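Local coordinates for protein pyruvate kinase 1 (Trypanosoma brucei brucei, PDB 4KCT) that catalyses phosphoryl transfer from phosphoenolpyruvate to ADP in the last step of glycolysis, and has an intrinsic decarboxylase activity that probably acts on oxaloacetate, at residues Ser101-Pro104 / Gly105-Val108; Ile214-Ala217 / Glu218-Arg221; Met299-Ser302 / Met303-Asn306; Gly449-Asp453 / Lys454-Val458. All coordinates share one frame; numbering follows the deposited sequence. Where two conformers were deposited one is given.

Contact 1. Residues Ser101-Pro104 / Gly105-Val108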
loop_
_atom_site.group_PDB
_atom_site.type_symbol
_atom_site.label_atom_id
_atom_site.label_comp_id
_atom_site.label_asym_id
_atom_site.label_seq_id
_atom_site.Cartn_x
_atom_site.Cartn_y
_atom_site.Cartn_z
ATOM N N SER A 101 -5.047 -49.157 -35.479
ATOM C CA SER A 101 -3.995 -48.879 -34.493
ATOM C C SER A 101 -2.797 -48.159 -35.111
ATOM O O SER A 101 -2.334 -48.524 -36.194
ATOM C CB SER A 101 -3.536 -50.175 -33.819
ATOM O OG SER A 101 -4.561 -50.690 -32.996
ATOM N N PHE A 102 -2.339 -47.102 -34.443
ATOM C CA PHE A 102 -1.206 -46.313 -34.927
ATOM C C PHE A 102 -0.031 -46.451 -33.975
ATOM O O PHE A 102 -0.217 -46.610 -32.762
ATOM C CB PHE A 102 -1.580 -44.831 -35.040
ATOM C CG PHE A 102 -2.692 -44.554 -36.023
ATOM C CD1 PHE A 102 -2.404 -44.223 -37.339
ATOM C CD2 PHE A 102 -4.023 -44.566 -35.611
ATOM C CE1 PHE A 102 -3.418 -43.940 -38.236
ATOM C CE2 PHE A 102 -5.041 -44.273 -36.499
ATOM C CZ PHE A 102 -4.737 -43.956 -37.818
ATOM N N ALA A 103 1.173 -46.292 -34.516
ATOM C CA ALA A 103 2.389 -46.297 -33.713
ATOM C C ALA A 103 3.167 -45.012 -33.980
ATOM O O ALA A 103 3.016 -44.406 -35.041
ATOM C CB ALA A 103 3.240 -47.522 -34.058
ATOM N N PRO A 104 3.986 -44.577 -33.005
ATOM C CA PRO A 104 4.825 -43.388 -33.225
ATOM C C PRO A 104 5.561 -43.484 -34.551
ATOM O O PRO A 104 6.016 -44.569 -34.932
ATOM C CB PRO A 104 5.833 -43.441 -32.057
ATOM C CG PRO A 104 5.213 -44.355 -31.046
ATOM C CD PRO A 104 4.423 -45.355 -31.830
ATOM N N GLY A 105 5.640 -42.373 -35.270
ATOM C CA GLY A 105 6.362 -42.332 -36.539
ATOM C C GLY A 105 5.507 -42.707 -37.742
ATOM O O GLY A 105 5.878 -42.424 -38.874
ATOM N N ASP A 106 4.355 -43.327 -37.509
ATOM C CA ASP A 106 3.402 -43.566 -38.599
ATOM C C ASP A 106 3.055 -42.240 -39.273
ATOM O O ASP A 106 2.886 -41.211 -38.605
ATOM C CB ASP A 106 2.113 -44.224 -38.079
ATOM C CG ASP A 106 2.272 -45.712 -37.831
ATOM O OD1 ASP A 106 3.358 -46.248 -38.128
ATOM O OD2 ASP A 106 1.324 -46.336 -37.293
ATOM N N ILE A 107 2.980 -42.268 -40.593
ATOM C CA ILE A 107 2.620 -41.093 -41.374
ATOM C C ILE A 107 1.212 -41.317 -41.921
ATOM O O ILE A 107 0.934 -42.366 -42.515
ATOM C CB ILE A 107 3.606 -40.881 -42.535
ATOM C CG1 ILE A 107 5.020 -40.592 -41.999
ATOM C CG2 ILE A 107 3.127 -39.776 -43.472
ATOM C CD1 ILE A 107 5.127 -39.312 -41.194
ATOM N N VAL A 108 0.292 -40.420 -41.580
ATOM C CA VAL A 108 -1.122 -40.610 -41.913
ATOM C C VAL A 108 -1.660 -39.330 -42.553
ATOM O O VAL A 108 -1.285 -38.228 -42.152
ATOM C CB VAL A 108 -1.951 -40.990 -40.652
ATOM C CG1 VAL A 108 -1.861 -39.898 -39.596
ATOM C CG2 VAL A 108 -3.408 -41.276 -41.008
#

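Contact 2. Residues Ile214-Ala217 / Glu218-Arg221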
loop_
_atom_site.group_PDB
_atom_site.type_symbol
_atom_site.label_atom_id
_atom_site.label_comp_id
_atom_site.label_asym_id
_atom_site.label_seq_id
_atom_site.Cartn_x
_atom_site.Cartn_y
_atom_site.Cartn_z
ATOM N N ILE A 214 -18.016 -21.657 -25.832
ATOM C CA ILE A 214 -18.225 -20.274 -26.251
ATOM C C ILE A 214 -16.886 -19.640 -26.671
ATOM O O ILE A 214 -15.921 -19.589 -25.882
ATOM C CB ILE A 214 -18.911 -19.450 -25.128
ATOM C CG1 ILE A 214 -20.352 -19.977 -24.886
ATOM C CG2 ILE A 214 -18.921 -17.958 -25.469
ATOM C CD1 ILE A 214 -21.295 -19.867 -26.095
ATOM N N ARG A 215 -16.825 -19.187 -27.920
ATOM C CA ARG A 215 -15.572 -18.679 -28.439
ATOM C C ARG A 215 -15.563 -17.165 -28.558
ATOM O O ARG A 215 -14.495 -16.554 -28.558
ATOM C CB ARG A 215 -15.214 -19.353 -29.763
ATOM C CG ARG A 215 -14.927 -20.846 -29.618
ATOM C CD ARG A 215 -15.491 -21.645 -30.791
ATOM N NE ARG A 215 -16.888 -22.066 -30.598
ATOM C CZ ARG A 215 -17.741 -22.282 -31.601
ATOM N NH1 ARG A 215 -18.982 -22.710 -31.365
ATOM N NH2 ARG A 215 -17.332 -22.112 -32.848
ATOM N N THR A 216 -16.755 -16.563 -28.685
ATOM C CA THR A 216 -16.892 -15.111 -28.907
ATOM C C THR A 216 -18.140 -14.605 -28.204
ATOM O O THR A 216 -19.086 -15.370 -27.959
ATOM C CB THR A 216 -17.067 -14.763 -30.421
ATOM O OG1 THR A 216 -18.287 -15.339 -30.887
ATOM C CG2 THR A 216 -15.909 -15.299 -31.266
ATOM N N ALA A 217 -18.220 -13.283 -28.053
ATOM C CA ALA A 217 -19.436 -12.636 -27.584
ATOM C C ALA A 217 -20.604 -12.854 -28.551
ATOM O O ALA A 217 -21.752 -12.946 -28.126
ATOM C CB ALA A 217 -19.203 -11.142 -27.366
ATOM N N GLU A 218 -20.326 -12.894 -29.852
ATOM C CA GLU A 218 -21.409 -13.100 -30.826
ATOM C C GLU A 218 -22.085 -14.466 -30.622
ATOM O O GLU A 218 -23.315 -14.591 -30.685
ATOM C CB GLU A 218 -20.896 -12.949 -32.263
ATOM C CG GLU A 218 -21.999 -12.965 -33.315
ATOM C CD GLU A 218 -23.133 -11.969 -33.029
ATOM O OE1 GLU A 218 -24.309 -12.326 -33.269
ATOM O OE2 GLU A 218 -22.854 -10.836 -32.554
ATOM N N GLN A 219 -21.292 -15.472 -30.282
ATOM C CA GLN A 219 -21.864 -16.765 -29.941
ATOM C C GLN A 219 -22.795 -16.721 -28.727
ATOM O O GLN A 219 -23.824 -17.418 -28.702
ATOM C CB GLN A 219 -20.763 -17.777 -29.707
ATOM C CG GLN A 219 -19.959 -18.065 -30.942
ATOM C CD GLN A 219 -19.347 -19.428 -30.896
ATOM O OE1 GLN A 219 -18.854 -19.858 -29.855
ATOM N NE2 GLN A 219 -19.451 -20.161 -32.001
ATOM N N VAL A 220 -22.415 -15.979 -27.688
ATOM C CA VAL A 220 -23.334 -15.793 -26.547
ATOM C C VAL A 220 -24.676 -15.209 -27.004
ATOM O O VAL A 220 -25.743 -15.698 -26.617
ATOM C CB VAL A 220 -22.734 -14.886 -25.454
ATOM C CG1 VAL A 220 -23.685 -14.800 -24.274
ATOM C CG2 VAL A 220 -21.366 -15.419 -24.999
ATOM N N ARG A 221 -24.609 -14.151 -27.814
ATOM C CA ARG A 221 -25.793 -13.529 -28.405
ATOM C C ARG A 221 -26.644 -14.475 -29.247
ATOM O O ARG A 221 -27.876 -14.443 -29.160
ATOM C CB ARG A 221 -25.411 -12.267 -29.216
ATOM C CG ARG A 221 -24.985 -11.097 -28.321
ATOM C CD ARG A 221 -24.855 -9.790 -29.093
ATOM N NE ARG A 221 -23.649 -9.761 -29.922
ATOM C CZ ARG A 221 -22.435 -9.425 -29.475
ATOM N NH1 ARG A 221 -21.408 -9.418 -30.307
ATOM N NH2 ARG A 221 -22.253 -9.075 -28.194
#

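Contact 3. Residues Met299-Ser302 / Met303-Asn306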
loop_
_atom_site.group_PDB
_atom_site.type_symbol
_atom_site.label_atom_id
_atom_site.label_comp_id
_atom_site.label_asym_id
_atom_site.label_seq_id
_atom_site.Cartn_x
_atom_site.Cartn_y
_atom_site.Cartn_z
ATOM N N MET A 299 -12.456 -31.991 -9.867
ATOM C CA MET A 299 -12.083 -31.388 -8.606
ATOM C C MET A 299 -11.873 -32.427 -7.513
ATOM O O MET A 299 -10.972 -32.293 -6.717
ATOM C CB MET A 299 -13.097 -30.325 -8.175
ATOM C CG MET A 299 -13.306 -29.270 -9.266
ATOM S SD MET A 299 -13.772 -27.681 -8.562
ATOM C CE MET A 299 -12.221 -27.089 -7.898
ATOM N N LEU A 300 -12.745 -33.447 -7.465
ATOM C CA LEU A 300 -12.638 -34.499 -6.458
ATOM C C LEU A 300 -12.760 -35.869 -7.143
ATOM O O LEU A 300 -13.338 -36.801 -6.589
ATOM C CB LEU A 300 -13.745 -34.338 -5.386
ATOM C CG LEU A 300 -13.575 -33.140 -4.418
ATOM C CD1 LEU A 300 -14.830 -32.990 -3.551
ATOM C CD2 LEU A 300 -12.340 -33.335 -3.526
ATOM N N GLU A 301 -12.097 -35.993 -8.283
ATOM C CA GLU A 301 -12.304 -37.091 -9.218
ATOM C C GLU A 301 -12.173 -38.484 -8.556
ATOM O O GLU A 301 -12.960 -39.390 -8.817
ATOM C CB GLU A 301 -11.303 -36.959 -10.372
ATOM C CG GLU A 301 -11.508 -37.947 -11.504
ATOM C CD GLU A 301 -12.849 -37.784 -12.185
ATOM O OE1 GLU A 301 -13.266 -38.726 -12.893
ATOM O OE2 GLU A 301 -13.467 -36.710 -12.056
ATOM N N SER A 302 -11.137 -38.666 -7.759
ATOM C CA SER A 302 -10.846 -40.001 -7.235
ATOM C C SER A 302 -11.986 -40.478 -6.322
ATOM O O SER A 302 -12.126 -41.683 -6.067
ATOM C CB SER A 302 -9.543 -39.996 -6.461
ATOM O OG SER A 302 -9.693 -39.304 -5.225
ATOM N N MET A 303 -12.810 -39.542 -5.836
ATOM C CA MET A 303 -13.993 -39.942 -5.033
ATOM C C MET A 303 -15.131 -40.536 -5.869
ATOM O O MET A 303 -16.144 -40.966 -5.319
ATOM C CB MET A 303 -14.519 -38.795 -4.154
ATOM C CG MET A 303 -13.580 -38.404 -3.020
ATOM S SD MET A 303 -14.390 -37.486 -1.677
ATOM C CE MET A 303 -15.401 -38.763 -0.945
ATOM N N THR A 304 -14.945 -40.613 -7.186
ATOM C CA THR A 304 -15.819 -41.422 -7.997
ATOM C C THR A 304 -15.803 -42.885 -7.493
ATOM O O THR A 304 -16.860 -43.547 -7.437
ATOM C CB THR A 304 -15.439 -41.340 -9.494
ATOM O OG1 THR A 304 -15.410 -39.960 -9.892
ATOM C CG2 THR A 304 -16.514 -42.085 -10.392
ATOM N N SER A 305 -14.647 -43.311 -6.974
ATOM C CA SER A 305 -14.402 -44.721 -6.623
ATOM C C SER A 305 -14.012 -44.892 -5.170
ATOM O O SER A 305 -13.940 -46.017 -4.694
ATOM C CB SER A 305 -13.257 -45.290 -7.466
ATOM O OG SER A 305 -13.706 -45.612 -8.750
ATOM N N ASN A 306 -13.456 -43.834 -4.582
ATOM C CA ASN A 306 -12.849 -43.930 -3.249
ATOM C C ASN A 306 -13.558 -43.047 -2.266
ATOM O O ASN A 306 -14.121 -42.023 -2.639
ATOM C CB ASN A 306 -11.353 -43.577 -3.282
ATOM C CG ASN A 306 -10.575 -44.399 -4.305
ATOM O OD1 ASN A 306 -10.460 -45.609 -4.180
ATOM N ND2 ASN A 306 -10.082 -43.742 -5.347
HETATM O O HOH W 1 -15.760 -39.265 -12.461
#

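Contact 4. Residues Gly449-Asp453 / Lys454-Val458. With FDP (2,6-di-O-phosphono-beta-D-fructofuranose), chain F.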
loop_
_atom_site.group_PDB
_atom_site.type_symbol
_atom_site.label_atom_id
_atom_site.label_comp_id
_atom_site.label_asym_id
_atom_site.label_seq_id
_atom_site.Cartn_x
_atom_site.Cartn_y
_atom_site.Cartn_z
ATOM N N GLY A 449 -49.625 -8.992 -0.460
ATOM C CA GLY A 449 -49.705 -7.566 -0.815
ATOM C C GLY A 449 -48.440 -6.971 -1.422
ATOM O O GLY A 449 -47.345 -7.541 -1.311
ATOM N N GLU A 450 -48.575 -5.782 -2.002
ATOM C CA GLU A 450 -47.534 -5.231 -2.875
ATOM C C GLU A 450 -46.296 -4.724 -2.115
ATOM O O GLU A 450 -45.199 -4.592 -2.704
ATOM C CB GLU A 450 -48.106 -4.121 -3.756
ATOM C CG GLU A 450 -48.559 -4.604 -5.125
ATOM C CD GLU A 450 -48.379 -3.552 -6.199
ATOM O OE1 GLU A 450 -48.461 -2.346 -5.875
ATOM O OE2 GLU A 450 -48.162 -3.930 -7.371
ATOM N N ASP A 451 -46.491 -4.361 -0.846
ATOM C CA ASP A 451 -45.376 -4.003 0.041
ATOM C C ASP A 451 -44.520 -2.831 -0.469
ATOM O O ASP A 451 -43.282 -2.865 -0.364
ATOM C CB ASP A 451 -44.486 -5.225 0.317
ATOM C CG ASP A 451 -43.583 -5.021 1.507
ATOM O OD1 ASP A 451 -44.026 -4.357 2.484
ATOM O OD2 ASP A 451 -42.392 -5.420 1.434
ATOM N N LYS A 452 -45.181 -1.739 -0.871
ATOM C CA LYS A 452 -44.486 -0.557 -1.407
ATOM C C LYS A 452 -43.492 0.030 -0.421
ATOM O O LYS A 452 -42.448 0.553 -0.824
ATOM C CB LYS A 452 -45.489 0.535 -1.816
ATOM C CG LYS A 452 -46.112 0.341 -3.188
ATOM C CD LYS A 452 -46.918 1.570 -3.588
ATOM C CE LYS A 452 -46.535 2.067 -4.977
ATOM N NZ LYS A 452 -47.701 2.076 -5.911
ATOM N N ASP A 453 -43.833 -0.002 0.863
ATOM C CA ASP A 453 -42.945 0.538 1.888
ATOM C C ASP A 453 -41.919 -0.452 2.447
ATOM O O ASP A 453 -41.211 -0.134 3.402
ATOM C CB ASP A 453 -43.722 1.228 3.007
ATOM C CG ASP A 453 -44.411 0.242 3.972
ATOM O OD1 ASP A 453 -45.173 0.732 4.830
ATOM O OD2 ASP A 453 -44.207 -0.996 3.892
ATOM N N LYS A 454 -41.807 -1.619 1.800
ATOM C CA LYS A 454 -40.750 -2.623 2.094
ATOM C C LYS A 454 -40.879 -3.340 3.432
ATOM O O LYS A 454 -40.112 -4.258 3.719
ATOM C CB LYS A 454 -39.313 -2.038 1.966
ATOM C CG LYS A 454 -39.187 -0.752 1.165
ATOM C CD LYS A 454 -39.296 -1.041 -0.300
ATOM C CE LYS A 454 -39.148 0.226 -1.124
ATOM N NZ LYS A 454 -39.938 0.041 -2.377
ATOM N N GLU A 455 -41.777 -2.880 4.289
ATOM C CA GLU A 455 -41.800 -3.373 5.678
ATOM C C GLU A 455 -42.112 -4.887 5.819
ATOM O O GLU A 455 -41.552 -5.562 6.685
ATOM C CB GLU A 455 -42.771 -2.545 6.522
ATOM C CG GLU A 455 -42.356 -1.094 6.675
ATOM C CD GLU A 455 -41.032 -0.946 7.422
ATOM O OE1 GLU A 455 -40.348 0.080 7.231
ATOM O OE2 GLU A 455 -40.651 -1.875 8.166
ATOM N N LYS A 456 -43.021 -5.411 4.995
ATOM C CA LYS A 456 -43.351 -6.836 5.064
ATOM C C LYS A 456 -42.152 -7.676 4.633
ATOM O O LYS A 456 -41.839 -8.700 5.241
ATOM C CB LYS A 456 -44.567 -7.166 4.186
ATOM C CG LYS A 456 -45.880 -6.625 4.746
ATOM C CD LYS A 456 -46.991 -6.695 3.711
ATOM C CE LYS A 456 -48.306 -6.218 4.293
ATOM N NZ LYS A 456 -49.409 -6.590 3.371
ATOM N N ARG A 457 -41.507 -7.264 3.552
ATOM C CA ARG A 457 -40.351 -7.989 3.095
ATOM C C ARG A 457 -39.194 -7.927 4.062
ATOM O O ARG A 457 -38.499 -8.921 4.266
ATOM C CB ARG A 457 -39.943 -7.547 1.687
ATOM C CG ARG A 457 -40.838 -8.161 0.625
ATOM C CD ARG A 457 -40.574 -7.551 -0.733
ATOM N NE ARG A 457 -40.894 -6.130 -0.772
ATOM C CZ ARG A 457 -40.478 -5.319 -1.738
ATOM N NH1 ARG A 457 -39.628 -5.779 -2.665
ATOM N NH2 ARG A 457 -40.882 -4.045 -1.774
ATOM N N VAL A 458 -38.975 -6.764 4.674
ATOM C CA VAL A 458 -37.891 -6.654 5.641
ATOM C C VAL A 458 -38.157 -7.524 6.845
ATOM O O VAL A 458 -37.259 -8.201 7.332
ATOM C CB VAL A 458 -37.624 -5.193 6.062
ATOM C CG1 VAL A 458 -36.709 -5.143 7.285
ATOM C CG2 VAL A 458 -37.003 -4.415 4.896
HETATM P P1 FDP F . -39.119 -2.746 -4.858
HETATM O O1P FDP F . -39.083 -2.330 -3.402
HETATM O O2P FDP F . -39.544 -4.183 -5.024
HETATM O O3P FDP F . -39.796 -1.757 -5.793
HETATM O O1 FDP F . -37.823 -0.432 -7.005
HETATM C C1 FDP F . -37.203 -0.378 -5.717
HETATM C C2 FDP F . -36.573 -1.734 -5.422
HETATM O O2 FDP F . -37.561 -2.800 -5.350
HETATM C C3 FDP F . -35.724 -1.730 -4.155
HETATM O O3 FDP F . -36.523 -1.747 -2.975
HETATM C C4 FDP F . -34.965 -3.035 -4.327
HETATM O O4 FDP F . -33.819 -3.142 -3.465
HETATM C C5 FDP F . -34.578 -2.950 -5.796
HETATM O O5 FDP F . -35.601 -2.094 -6.426
HETATM C C6 FDP F . -34.555 -4.333 -6.434
HETATM O O6 FDP F . -33.894 -4.222 -7.696
HETATM P P2 FDP F . -33.414 -5.571 -8.453
HETATM O O4P FDP F . -32.316 -6.158 -7.549
HETATM O O5P FDP F . -34.659 -6.398 -8.523
HETATM O O6P FDP F . -32.886 -5.087 -9.781
HETATM O O HOH W 2 -48.376 -4.814 0.697
#

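Contact 1. Residues Ser101-Pro104 / Gly105-Val108
With chi1 at -79°, Asp106 turns its carboxylate back over the turn it closes and brings OD2 to the backbone of Ala103. Phe102, also with CG beside its own backbone N (chi1 -62°), places its ring so that CE1 reaches Val108. The backbone from Ala103 to Asp106 forms a type II beta turn, with Pro104 and Gly105 at its two central positions; the positive phi of Gly105 suits the second of these. Two bonds run in opposite senses across its ends. Asp106 N donates to Ala103 O at 3.0 Å, and Ala103 N returns a nearly straight bond to Asp106 OD2 at 2.8 Å, meeting that oxygen from above the carboxylate plane. The side chain thus adds a second latch to the ordinary turn bond. Phe102 CE1 meets Val108 CG2 at 3.8 Å, the two side chains crossing at about a right angle, which gives the turn a small apolar floor.

The turn lies in the domain inserted after the third barrel strand, the B domain of pyruvate kinases. It joins strand 99-102, paired with 170-173, to strand 107-111, which pairs with 161-166 in a different sheet, so it is no simple hairpin. The buried side chains of Phe102 and Val108 both pack on Val166 of strand 161-166 and Phe125 of strand 124-126.

Contact 2. Residues Ile214-Ala217 / Glu218-Arg221
Gln219 reaches back past the helix start to Arg215, its chain extended beyond CG, so that OE1 accepts from Arg215 N at 2.9 Å. In one of the two modelled conformers of Arg215, the amide of Gln219 also stands almost upright on the guanidinium, their planes 86° apart and CD over its centre; NE2 then comes so close to the guanidinium nitrogens, donors like itself, that the detail of this stack is doubtful. The guanidinium has other partners, NH2 bonding to Leu187 O, NH1 to Pro188 O and NE to Phe213 O.

Thr216, crossing Gln219 at about a right angle, is the N-cap of the helix. Its OG1, set between backbone N and carbonyl carbon (chi1 64°), accepts from Gln219 N at 3.1 Å, so one glutamine is gripped at its backbone and at its amide by neighbouring residues. Separately, Ile214 CG2 meets Val220 CG2 at 3.6 Å, again roughly perpendicular. Farther along, Arg221 takes Glu218 side-on, NE and NH1 converging on OE2 from one face of the carboxylate in a salt bridge within the helix.

All this follows the fourth barrel strand, 208-211, and opens helix 217-227. Ile214 and Val220 pack on strand 235-240, the next in the barrel, while Ala217 and Val220 rest against helix 249-255.

Contact 3. Residues Met299-Ser302 / Met303-Asn306
Thr304 turns back on Glu301 within a short 3-10 segment, 301-304, in the loop that follows the seventh strand of the TIM barrel. Glu301 O takes two bonds from this one residue: Thr304 OG1 comes in on a lone pair, in the carbonyl plane, at 2.7 Å, and Thr304 N approaches from above that plane at 2.8 Å. The hydroxyl can do so because chi1 of -54° keeps OG1 beside the backbone N. One residue on, Ser302 O is likewise shared, accepting from Asn306 N in its plane at 2.9 Å and from Ser305 N above it, with a weak addition from Asn306 ND2. Met303 N closes the first turn on Leu300 O.

Outside this shell, Ser302 OG bonds to Glu313 of helix 311-323, while Leu300 N is held by Glu333. Leu300 also packs on Val343 and Met347 of helix 340-356, and Met303 on Tyr346 there. These ties seat the turn on the barrel's outer helices. A water adds to the polar side: in one of its two modelled conformers Glu301 accepts from it through OE1, and the same water donates to Thr304 OG1 at 2.7 Å.

Contact 4. Residues Gly449-Asp453 / Lys454-Val458
Asp451 and Arg457 make the tight heart of this helix start, part of the effector site in the C-terminal alpha/beta domain. Asp451 sits before the N-cap residue, Lys454, yet its carboxylate receives backbone NH groups of the first helical turn: OD1 accepts from Lys456 N at 2.9 Å, while OD2 takes Arg457 N at 2.9 Å and also Arg457 NE at 2.8 Å. The backbone NH groups arrive from above the carboxylate plane; NE comes on the anti side, close to it, completing a salt bridge. With chi1 of -164°, Asp451 swings CG away from its own N toward the helix. Its carbonyl O is also gripped twice, by Lys454 N, which closes a type I turn, and by Arg457 NH2, from opposite faces. Five bonds converge on Asp451, and the two from Arg457 NE and NH2 hold the guanidinium side-on.

The outer side is looser. Glu450 is poorly ordered and, like Lys452, points away; Glu455 N is met by Asp453 OD2 at 3.1 Å, while Glu455 itself is exposed. Lys456 lays its chain alongside Asp451 in the opposite direction and ends at Ser448 O.

Held in this way, Arg457 also presents an edge to the 2-phosphate of the bound fructose 2,6-bisphosphate, NH1 reaching O2P at 2.8 Å and NH2 reaching O1P at 3.0 Å. Lys454, steadied by Lys452 O at 3.0 Å, adds a second cation: its NZ lies 2.7 Å from the same O1P.

Contacts 2 and 3 belong to the TIM barrel, contact 1 to the domain inserted into it and contact 4 to the C-terminal alpha/beta domain. Contact 2, its centre about 16 Å from that of the chain, has half its touching residues buried; contact 1 is the most peripheral, at about 38 Å between centres. Contacts 2 and 3 pack apolar side chains against both barrel strands and the helices outside them, whereas contact 1 turns between two sheets. In contacts 1, 2 and 4 a side-chain oxygen takes up backbone NH groups, by carboxylate, hydroxyl or amide; contact 3 reverses this, its hydroxyl donating to a carbonyl. Contact 4 alone turns its charges onto a bound phosphate.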